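Local coordinates for GphF Dehydratase 1 (PDB 6MBH), which probably dehydrates chain intermediates of gephyronic acid biosynthesis as a polyketide synthase domain, and in this engineered variant lacks the olefin-isomerase activity, at residues R167-L172 / G181-Q186; E156-Y161 / L213-E218. All coordinates share one frame; numbering follows the deposited sequence.

Contact 1. Residues R167-L172 / G181-Q186; sequences RNIRHL and GHVCLQ
I169 and V183 begin an antiparallel ladder in which the axes of strands 169-172 and 181-184 approach to 4.7 Å, their directions 173° apart, and a beta bulge at R170 and H171 shifts the register by one before L172 meets G181. H182 serves both sides of the bulge: its O accepts R170 N at 2.8 Å, while its N donates to H171 O. C184 N donates to N168 O at 3.0 Å. The bulge turns R170 across the neighbouring strand. R170 CB lies 3.9 Å from H182 ND1, and a bend about CB-CG (chi2 -66°) carries one face of the guanidinium over C184 CB. Q186 CG lies at the guanidinium edge, 3.5 Å from R170 NH2, and the Q186 amide plane stands almost perpendicular to it. A water accepts from R170 NE and donates to C184 O. The H182 ring is held at its far end by a hydrogen bond from NE2 to E241. N168 ND2 bonds to R165 O and rests 3.7 Å from L185 CD2; with an alanine here that carbonyl would probably lose its donor and a gap would open beside the L185 methyl. I169, L172 and V183 share the face packed on helix 200-214. The hairpin thus gives the hot-dog helix an apolar surface and turns polar groups, partly water-bridged, to its other face.

Contact 2. Residues E156-Y161 / L213-E218; sequences ERMRIY and LIYAHE
R157 reaches across to the backbone of Y215, where NH2 donates to Y215 O at 2.7 Å with an N-H...O angle of 155°; a second, weak bond runs from NH1 to the same oxygen at 3.2 Å. The oxygen lies close to the guanidinium plane, yet NH2 approaches from above the carbonyl plane instead of in line with a lone pair. A bend near the end of the arginine chain (chi3 -70°) directs the group there and brings NH2 to 3.3 Å from Y215 CB, the guanidinium standing steeply to the tyrosine ring. Next to the arginine, M158 makes a Met-aromatic contact: SD sits 3.8 Å from Y215 CE2 and 4.8 Å from the ring centroid, an oblique approach 59° off the ring normal. The methionine CE touches the same CE2. On its own side the sulfur lies in plane at the edge of the Y161 ring, one face of which is covered by I160 CG1. Both phenols are tied further off, Y215 OH to F224 N and Y161 OH to H220 O. A cation held on a carbonyl near the C-terminal end of helix 200-214 is likely to be stabilised by the helix dipole. One carbonyl clasp and a sulfur-ring contact thus join the chain near the C-terminal ends of helices 151-158 and 200-214.

Overall arrangement
Contact 1 lies inside the chain loop closed by contact 2, in the order 156-161, 167-172, 181-186, 213-218, and their centres are 16 Å apart. Helix 151-158 and strand 169-175 follow each other in the chain, joined by a loop, and the hairpin leads by way of the short helix 187-191 to helix 200-214, so all four segments belong to the second hot-dog region. The contacts touch twice: R167 NH2 packs on R159 CB at 3.6 Å, and L172 CD2 meets L213 CD1 at 4.2 Å. Helix 200-214 is common to both, packing on the hairpin and meeting the end of helix 151-158. Together they join both helices to the hairpin of this dehydratase half.

Contact 1. Residues R167-L172 / G181-Q186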
ATOM      1  N   ARG A 167      -5.122 -11.033  -6.602  1.00 19.62           N
ATOM      2  CA  ARG A 167      -6.439 -11.545  -6.251  1.00 17.50           C
ATOM      3  C   ARG A 167      -6.278 -12.405  -4.991  1.00 19.89           C
ATOM      4  O   ARG A 167      -6.397 -13.641  -5.053  1.00 23.67           O
ATOM      5  CB  ARG A 167      -7.031 -12.339  -7.415  1.00 19.97           C
ATOM      6  CG  ARG A 167      -7.358 -11.395  -8.590  1.00 19.53           C
ATOM      7  CD  ARG A 167      -7.956 -12.192  -9.795  1.00 23.21           C
ATOM      8  NE  ARG A 167      -7.869 -11.318 -10.979  1.00 26.37           N
ATOM      9  CZ  ARG A 167      -7.633 -11.726 -12.237  1.00 33.19           C
ATOM     10  NH1 ARG A 167      -7.534 -13.019 -12.533  1.00 32.68           N
ATOM     11  NH2 ARG A 167      -7.541 -10.822 -13.225  1.00 28.78           N
ATOM     12  N   ASN A 168      -5.983 -11.747  -3.860  1.00 19.37           N
ATOM     13  CA  ASN A 168      -5.523 -12.480  -2.674  1.00 21.05           C
ATOM     14  C   ASN A 168      -6.535 -12.509  -1.547  1.00 22.56           C
ATOM     15  O   ASN A 168      -6.176 -12.955  -0.455  1.00 22.46           O
ATOM     16  CB  ASN A 168      -4.185 -11.878  -2.197  1.00 20.43           C
ATOM     17  CG  ASN A 168      -3.135 -11.982  -3.295  1.00 26.07           C
ATOM     18  OD1 ASN A 168      -2.896 -13.064  -3.828  1.00 26.58           O
ATOM     19  ND2 ASN A 168      -2.529 -10.860  -3.655  1.00 21.41           N
ATOM     20  N   ILE A 169      -7.782 -12.078  -1.790  1.00 18.91           N
ATOM     21  CA  ILE A 169      -8.837 -12.161  -0.775  1.00 19.64           C
ATOM     22  C   ILE A 169      -9.468 -13.532  -0.909  1.00 21.61           C
ATOM     23  O   ILE A 169      -9.975 -13.896  -1.982  1.00 22.99           O
ATOM     24  CB  ILE A 169      -9.886 -11.050  -0.950  1.00 18.86           C
ATOM     25  CG1 ILE A 169      -9.216  -9.665  -1.077  1.00 22.27           C
ATOM     26  CG2 ILE A 169     -10.940 -11.089   0.218  1.00 20.72           C
ATOM     27  CD1 ILE A 169     -10.256  -8.634  -1.559  1.00 20.85           C
ATOM     28  N   ARG A 170      -9.421 -14.308   0.174  1.00 18.01           N
ATOM     29  CA  ARG A 170     -10.026 -15.627   0.197  1.00 19.04           C
ATOM     30  C   ARG A 170     -11.467 -15.616   0.622  1.00 21.17           C
ATOM     31  O   ARG A 170     -12.234 -16.520   0.228  1.00 24.81           O
ATOM     32  CB  ARG A 170      -9.224 -16.531   1.148  1.00 19.65           C
ATOM     33  CG  ARG A 170      -7.770 -16.656   0.691  1.00 27.20           C
ATOM     34  CD  ARG A 170      -7.696 -17.406  -0.682  1.00 36.79           C
ATOM     35  NE  ARG A 170      -6.297 -17.651  -1.032  1.00 40.17           N
ATOM     36  CZ  ARG A 170      -5.682 -18.817  -0.853  1.00 41.88           C
ATOM     37  NH1 ARG A 170      -6.345 -19.882  -0.382  1.00 39.42           N
ATOM     38  NH2 ARG A 170      -4.403 -18.907  -1.164  1.00 45.11           N
ATOM     39  N   HIS A 171     -11.825 -14.690   1.513  1.00 20.10           N
ATOM     40  CA  HIS A 171     -13.181 -14.656   2.035  1.00 22.30           C
ATOM     41  C   HIS A 171     -13.360 -13.254   2.570  1.00 21.96           C
ATOM     42  O   HIS A 171     -12.392 -12.636   3.062  1.00 20.99           O
ATOM     43  CB  HIS A 171     -13.382 -15.691   3.139  1.00 23.96           C
ATOM     44  CG  HIS A 171     -14.803 -15.814   3.606  1.00 28.92           C
ATOM     45  ND1 HIS A 171     -15.278 -15.161   4.724  1.00 32.16           N
ATOM     46  CD2 HIS A 171     -15.846 -16.519   3.110  1.00 31.85           C
ATOM     47  CE1 HIS A 171     -16.555 -15.458   4.899  1.00 30.67           C
ATOM     48  NE2 HIS A 171     -16.924 -16.282   3.935  1.00 33.09           N
ATOM     49  N   LEU A 172     -14.580 -12.751   2.455  1.00 21.02           N
ATOM     50  CA  LEU A 172     -14.882 -11.423   2.978  1.00 19.58           C
ATOM     51  C   LEU A 172     -16.320 -11.440   3.466  1.00 21.43           C
ATOM     52  O   LEU A 172     -17.213 -11.816   2.722  1.00 23.34           O
ATOM     53  CB  LEU A 172     -14.664 -10.367   1.873  1.00 19.54           C
ATOM     54  CG  LEU A 172     -14.983  -8.918   2.259  1.00 21.16           C
ATOM     55  CD1 LEU A 172     -14.068  -8.469   3.447  1.00 18.63           C
ATOM     56  CD2 LEU A 172     -14.713  -7.960   1.091  1.00 19.05           C
ATOM     57  N   GLY A 181     -12.015  -9.709   6.387  1.00 19.80           N
ATOM     58  CA  GLY A 181     -11.490 -10.405   5.223  1.00 20.61           C
ATOM     59  C   GLY A 181     -10.373 -11.359   5.644  1.00 24.64           C
ATOM     60  O   GLY A 181      -9.781 -11.226   6.727  1.00 26.86           O
ATOM     61  N   HIS A 182     -10.131 -12.382   4.831  1.00 19.53           N
ATOM     62  CA  HIS A 182      -8.998 -13.285   5.002  1.00 18.70           C
ATOM     63  C   HIS A 182      -8.170 -13.127   3.735  1.00 18.03           C
ATOM     64  O   HIS A 182      -8.718 -13.252   2.635  1.00 18.80           O
ATOM     65  CB  HIS A 182      -9.505 -14.718   5.115  1.00 21.07           C
ATOM     66  CG  HIS A 182      -8.411 -15.734   5.197  1.00 22.80           C
ATOM     67  ND1 HIS A 182      -8.614 -17.069   4.920  1.00 27.21           N
ATOM     68  CD2 HIS A 182      -7.114 -15.613   5.561  1.00 20.86           C
ATOM     69  CE1 HIS A 182      -7.462 -17.721   5.055  1.00 28.35           C
ATOM     70  NE2 HIS A 182      -6.548 -16.866   5.483  1.00 24.18           N
ATOM     71  N   VAL A 183      -6.929 -12.686   3.880  1.00 17.06           N
ATOM     72  CA  VAL A 183      -6.036 -12.373   2.770  1.00 18.77           C
ATOM     73  C   VAL A 183      -4.836 -13.315   2.872  1.00 19.33           C
ATOM     74  O   VAL A 183      -4.276 -13.474   3.957  1.00 20.36           O
ATOM     75  CB  VAL A 183      -5.612 -10.900   2.860  1.00 22.54           C
ATOM     76  CG1 VAL A 183      -4.396 -10.681   1.974  1.00 24.52           C
ATOM     77  CG2 VAL A 183      -6.822 -10.014   2.410  1.00 22.38           C
ATOM     78  N   CYS A 184      -4.483 -14.001   1.776  1.00 19.58           N
ATOM     79  CA  CYS A 184      -3.337 -14.908   1.792  1.00 21.59           C
ATOM     80  C   CYS A 184      -2.534 -14.739   0.498  1.00 23.29           C
ATOM     81  O   CYS A 184      -3.119 -14.798  -0.588  1.00 24.55           O
ATOM     82  CB  CYS A 184      -3.818 -16.350   1.892  1.00 23.86           C
ATOM     83  SG  CYS A 184      -2.523 -17.576   2.253  1.00 34.29           S
ATOM     84  N   LEU A 185      -1.205 -14.540   0.599  1.00 20.64           N
ATOM     85  CA  LEU A 185      -0.366 -14.596  -0.591  1.00 22.44           C
ATOM     86  C   LEU A 185       0.020 -16.025  -0.948  1.00 23.47           C
ATOM     87  O   LEU A 185       0.238 -16.877  -0.095  1.00 28.58           O
ATOM     88  CB  LEU A 185       0.913 -13.786  -0.386  1.00 21.98           C
ATOM     89  CG  LEU A 185       0.686 -12.342   0.068  1.00 20.85           C
ATOM     90  CD1 LEU A 185       2.088 -11.792   0.369  1.00 19.69           C
ATOM     91  CD2 LEU A 185       0.004 -11.512  -1.041  1.00 24.03           C
ATOM     92  N   GLN A 186       0.215 -16.252  -2.236  1.00 29.97           N
ATOM     93  CA  GLN A 186       0.817 -17.496  -2.677  1.00 36.95           C
ATOM     94  C   GLN A 186       1.845 -17.135  -3.742  1.00 29.54           C
ATOM     95  O   GLN A 186       2.104 -15.968  -4.000  1.00 27.54           O
ATOM     96  CB  GLN A 186      -0.241 -18.502  -3.188  1.00 44.88           C
ATOM     97  CG  GLN A 186      -1.014 -19.323  -2.094  1.00 48.44           C
ATOM     98  CD  GLN A 186      -1.617 -20.598  -2.691  1.00 56.86           C
ATOM     99  OE1 GLN A 186      -1.778 -20.682  -3.904  1.00 61.38           O
ATOM    100  NE2 GLN A 186      -1.903 -21.596  -1.860  1.00 55.34           N
TER
HETATM  101  O   HOH W   1      -0.794 -14.967  -4.029  1.00 46.66           O
HETATM  102  O   HOH W   2      -4.523 -16.138  -2.462  1.00 51.24           O

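Contact 2. Residues E156-Y161 / L213-E218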
ATOM      1  N   GLU A 156     -14.171 -10.452 -11.215  1.00 25.20           N
ATOM      2  CA  GLU A 156     -14.500 -10.298 -12.639  1.00 24.57           C
ATOM      3  C   GLU A 156     -14.593  -8.824 -13.016  1.00 26.01           C
ATOM      4  O   GLU A 156     -14.046  -8.419 -14.032  1.00 26.86           O
ATOM      5  CB  GLU A 156     -15.793 -11.035 -12.979  1.00 27.60           C
ATOM      6  CG  GLU A 156     -16.281 -10.931 -14.426  1.00 35.12           C
ATOM      7  CD  GLU A 156     -15.263 -11.439 -15.534  1.00 44.21           C
ATOM      8  OE1 GLU A 156     -14.372 -12.284 -15.238  1.00 42.61           O
ATOM      9  OE2 GLU A 156     -15.375 -10.974 -16.716  1.00 48.60           O
ATOM     10  N   ARG A 157     -15.233  -7.992 -12.180  1.00 26.55           N
ATOM     11  CA  ARG A 157     -15.292  -6.559 -12.478  1.00 25.56           C
ATOM     12  C   ARG A 157     -13.917  -5.918 -12.430  1.00 24.34           C
ATOM     13  O   ARG A 157     -13.580  -5.071 -13.288  1.00 24.43           O
ATOM     14  CB  ARG A 157     -16.230  -5.850 -11.490  1.00 25.68           C
ATOM     15  CG  ARG A 157     -17.665  -6.266 -11.720  1.00 33.92           C
ATOM     16  CD  ARG A 157     -18.616  -5.286 -11.068  1.00 43.49           C
ATOM     17  NE  ARG A 157     -18.582  -5.372  -9.640  1.00 51.48           N
ATOM     18  CZ  ARG A 157     -18.978  -4.405  -8.822  1.00 54.88           C
ATOM     19  NH1 ARG A 157     -19.419  -3.235  -9.320  1.00 54.13           N
ATOM     20  NH2 ARG A 157     -18.916  -4.612  -7.505  1.00 52.02           N
ATOM     21  N   MET A 158     -13.105  -6.334 -11.462  1.00 21.55           N
ATOM     22  CA  MET A 158     -11.815  -5.678 -11.235  1.00 22.26           C
ATOM     23  C   MET A 158     -10.708  -6.226 -12.129  1.00 20.53           C
ATOM     24  O   MET A 158      -9.595  -5.738 -12.047  1.00 18.82           O
ATOM     25  CB  MET A 158     -11.403  -5.801  -9.777  1.00 18.04           C
ATOM     26  CG  MET A 158     -12.421  -5.175  -8.761  1.00 23.01           C
ATOM     27  SD  MET A 158     -12.593  -3.366  -9.000  1.00 22.13           S
ATOM     28  CE  MET A 158     -11.129  -2.830  -8.133  1.00 20.81           C
ATOM     29  N   ARG A 159     -10.978  -7.192 -13.003  1.00 23.93           N
ATOM     30  CA  ARG A 159      -9.893  -7.666 -13.839  1.00 23.32           C
ATOM     31  C   ARG A 159      -9.377  -6.597 -14.818  1.00 24.69           C
ATOM     32  O   ARG A 159      -8.261  -6.749 -15.329  1.00 21.82           O
ATOM     33  CB  ARG A 159     -10.349  -8.934 -14.582  1.00 25.45           C
ATOM     34  CG  ARG A 159     -11.391  -8.645 -15.661  1.00 28.48           C
ATOM     35  CD  ARG A 159     -11.948  -9.980 -16.180  1.00 35.29           C
ATOM     36  NE  ARG A 159     -10.972 -10.657 -17.043  1.00 42.41           N
ATOM     37  CZ  ARG A 159     -11.045 -11.927 -17.423  1.00 50.61           C
ATOM     38  NH1 ARG A 159     -12.072 -12.685 -17.021  1.00 53.50           N
ATOM     39  NH2 ARG A 159     -10.097 -12.444 -18.213  1.00 50.38           N
ATOM     40  N   ILE A 160     -10.093  -5.471 -15.001  1.00 20.00           N
ATOM     41  CA  ILE A 160      -9.512  -4.371 -15.773  1.00 21.26           C
ATOM     42  C   ILE A 160      -8.411  -3.606 -15.020  1.00 23.16           C
ATOM     43  O   ILE A 160      -7.683  -2.784 -15.639  1.00 24.18           O
ATOM     44  CB  ILE A 160     -10.600  -3.380 -16.220  1.00 22.31           C
ATOM     45  CG1 ILE A 160     -11.397  -2.807 -15.030  1.00 23.63           C
ATOM     46  CG2 ILE A 160     -11.552  -4.063 -17.178  1.00 26.64           C
ATOM     47  CD1 ILE A 160     -12.295  -1.633 -15.495  1.00 27.44           C
ATOM     48  N   TYR A 161      -8.281  -3.827 -13.727  1.00 19.97           N
ATOM     49  CA  TYR A 161      -7.265  -3.180 -12.903  1.00 17.67           C
ATOM     50  C   TYR A 161      -6.232  -4.132 -12.297  1.00 21.05           C
ATOM     51  O   TYR A 161      -5.151  -3.676 -11.916  1.00 20.81           O
ATOM     52  CB  TYR A 161      -7.944  -2.448 -11.723  1.00 20.31           C
ATOM     53  CG  TYR A 161      -9.097  -1.568 -12.095  1.00 20.67           C
ATOM     54  CD1 TYR A 161      -8.936  -0.549 -13.022  1.00 25.18           C
ATOM     55  CD2 TYR A 161     -10.333  -1.691 -11.445  1.00 20.10           C
ATOM     56  CE1 TYR A 161      -9.985   0.307 -13.413  1.00 24.98           C
ATOM     57  CE2 TYR A 161     -11.384  -0.814 -11.775  1.00 22.42           C
ATOM     58  CZ  TYR A 161     -11.181   0.194 -12.751  1.00 25.14           C
ATOM     59  OH  TYR A 161     -12.194   1.054 -13.097  1.00 26.02           O
ATOM     60  N   LEU A 213     -16.489  -3.585  -0.524  1.00 19.36           N
ATOM     61  CA  LEU A 213     -17.688  -3.038   0.136  1.00 19.96           C
ATOM     62  C   LEU A 213     -18.249  -1.870  -0.688  1.00 22.22           C
ATOM     63  O   LEU A 213     -19.484  -1.733  -0.860  1.00 23.06           O
ATOM     64  CB  LEU A 213     -17.360  -2.553   1.535  1.00 21.73           C
ATOM     65  CG  LEU A 213     -17.592  -3.474   2.732  1.00 32.51           C
ATOM     66  CD1 LEU A 213     -17.245  -4.937   2.505  1.00 28.53           C
ATOM     67  CD2 LEU A 213     -16.832  -2.829   3.931  1.00 27.81           C
ATOM     68  N   ILE A 214     -17.357  -0.995  -1.132  1.00 19.64           N
ATOM     69  CA  ILE A 214     -17.789   0.230  -1.862  1.00 22.28           C
ATOM     70  C   ILE A 214     -18.492  -0.131  -3.163  1.00 22.60           C
ATOM     71  O   ILE A 214     -19.546   0.415  -3.420  1.00 26.91           O
ATOM     72  CB  ILE A 214     -16.600   1.144  -2.177  1.00 20.52           C
ATOM     73  CG1 ILE A 214     -16.004   1.752  -0.912  1.00 21.81           C
ATOM     74  CG2 ILE A 214     -17.002   2.206  -3.174  1.00 20.76           C
ATOM     75  CD1 ILE A 214     -14.665   2.368  -1.117  1.00 23.15           C
ATOM     76  N   TYR A 215     -17.941  -1.074  -3.920  1.00 20.54           N
ATOM     77  CA  TYR A 215     -18.474  -1.428  -5.263  1.00 21.78           C
ATOM     78  C   TYR A 215     -19.769  -2.268  -5.219  1.00 27.61           C
ATOM     79  O   TYR A 215     -20.282  -2.610  -6.278  1.00 25.90           O
ATOM     80  CB  TYR A 215     -17.364  -1.964  -6.172  1.00 22.65           C
ATOM     81  CG  TYR A 215     -16.236  -1.000  -6.451  1.00 19.28           C
ATOM     82  CD1 TYR A 215     -16.476   0.342  -6.650  1.00 19.62           C
ATOM     83  CD2 TYR A 215     -14.929  -1.428  -6.538  1.00 20.56           C
ATOM     84  CE1 TYR A 215     -15.455   1.233  -6.911  1.00 18.38           C
ATOM     85  CE2 TYR A 215     -13.893  -0.550  -6.799  1.00 18.15           C
ATOM     86  CZ  TYR A 215     -14.151   0.788  -6.996  1.00 20.85           C
ATOM     87  OH  TYR A 215     -13.134   1.654  -7.238  1.00 20.75           O
ATOM     88  N   ALA A 216     -20.253  -2.639  -4.040  1.00 25.09           N
ATOM     89  CA  ALA A 216     -21.566  -3.293  -3.963  1.00 26.23           C
ATOM     90  C   ALA A 216     -22.640  -2.245  -4.272  1.00 32.04           C
ATOM     91  O   ALA A 216     -23.723  -2.648  -4.686  1.00 33.66           O
ATOM     92  CB  ALA A 216     -21.772  -3.875  -2.594  1.00 29.86           C
ATOM     93  N   HIS A 217     -22.348  -0.962  -4.075  1.00 28.88           N
ATOM     94  CA  HIS A 217     -23.390   0.034  -4.275  1.00 34.12           C
ATOM     95  C   HIS A 217     -23.051   1.115  -5.279  1.00 32.76           C
ATOM     96  O   HIS A 217     -23.946   1.900  -5.625  1.00 34.42           O
ATOM     97  CB  HIS A 217     -23.771   0.730  -2.955  1.00 44.48           C
ATOM     98  CG  HIS A 217     -24.158  -0.220  -1.859  1.00 59.33           C
ATOM     99  ND1 HIS A 217     -23.302  -0.558  -0.828  1.00 61.92           N
ATOM    100  CD2 HIS A 217     -25.301  -0.913  -1.641  1.00 63.52           C
ATOM    101  CE1 HIS A 217     -23.899  -1.421  -0.027  1.00 60.97           C
ATOM    102  NE2 HIS A 217     -25.116  -1.647  -0.491  1.00 63.43           N
ATOM    103  N   GLU A 218     -21.811   1.196  -5.774  1.00 28.55           N
ATOM    104  CA  GLU A 218     -21.528   2.182  -6.821  1.00 31.29           C
ATOM    105  C   GLU A 218     -20.558   1.587  -7.834  1.00 25.26           C
ATOM    106  O   GLU A 218     -19.990   0.522  -7.613  1.00 23.78           O
ATOM    107  CB  GLU A 218     -20.998   3.505  -6.237  1.00 38.46           C
ATOM    108  CG  GLU A 218     -19.857   3.453  -5.213  1.00 34.32           C
ATOM    109  CD  GLU A 218     -19.607   4.861  -4.604  1.00 32.99           C
ATOM    110  OE1 GLU A 218     -19.286   5.788  -5.418  1.00 30.26           O
ATOM    111  OE2 GLU A 218     -19.803   5.025  -3.361  1.00 33.05           O
TER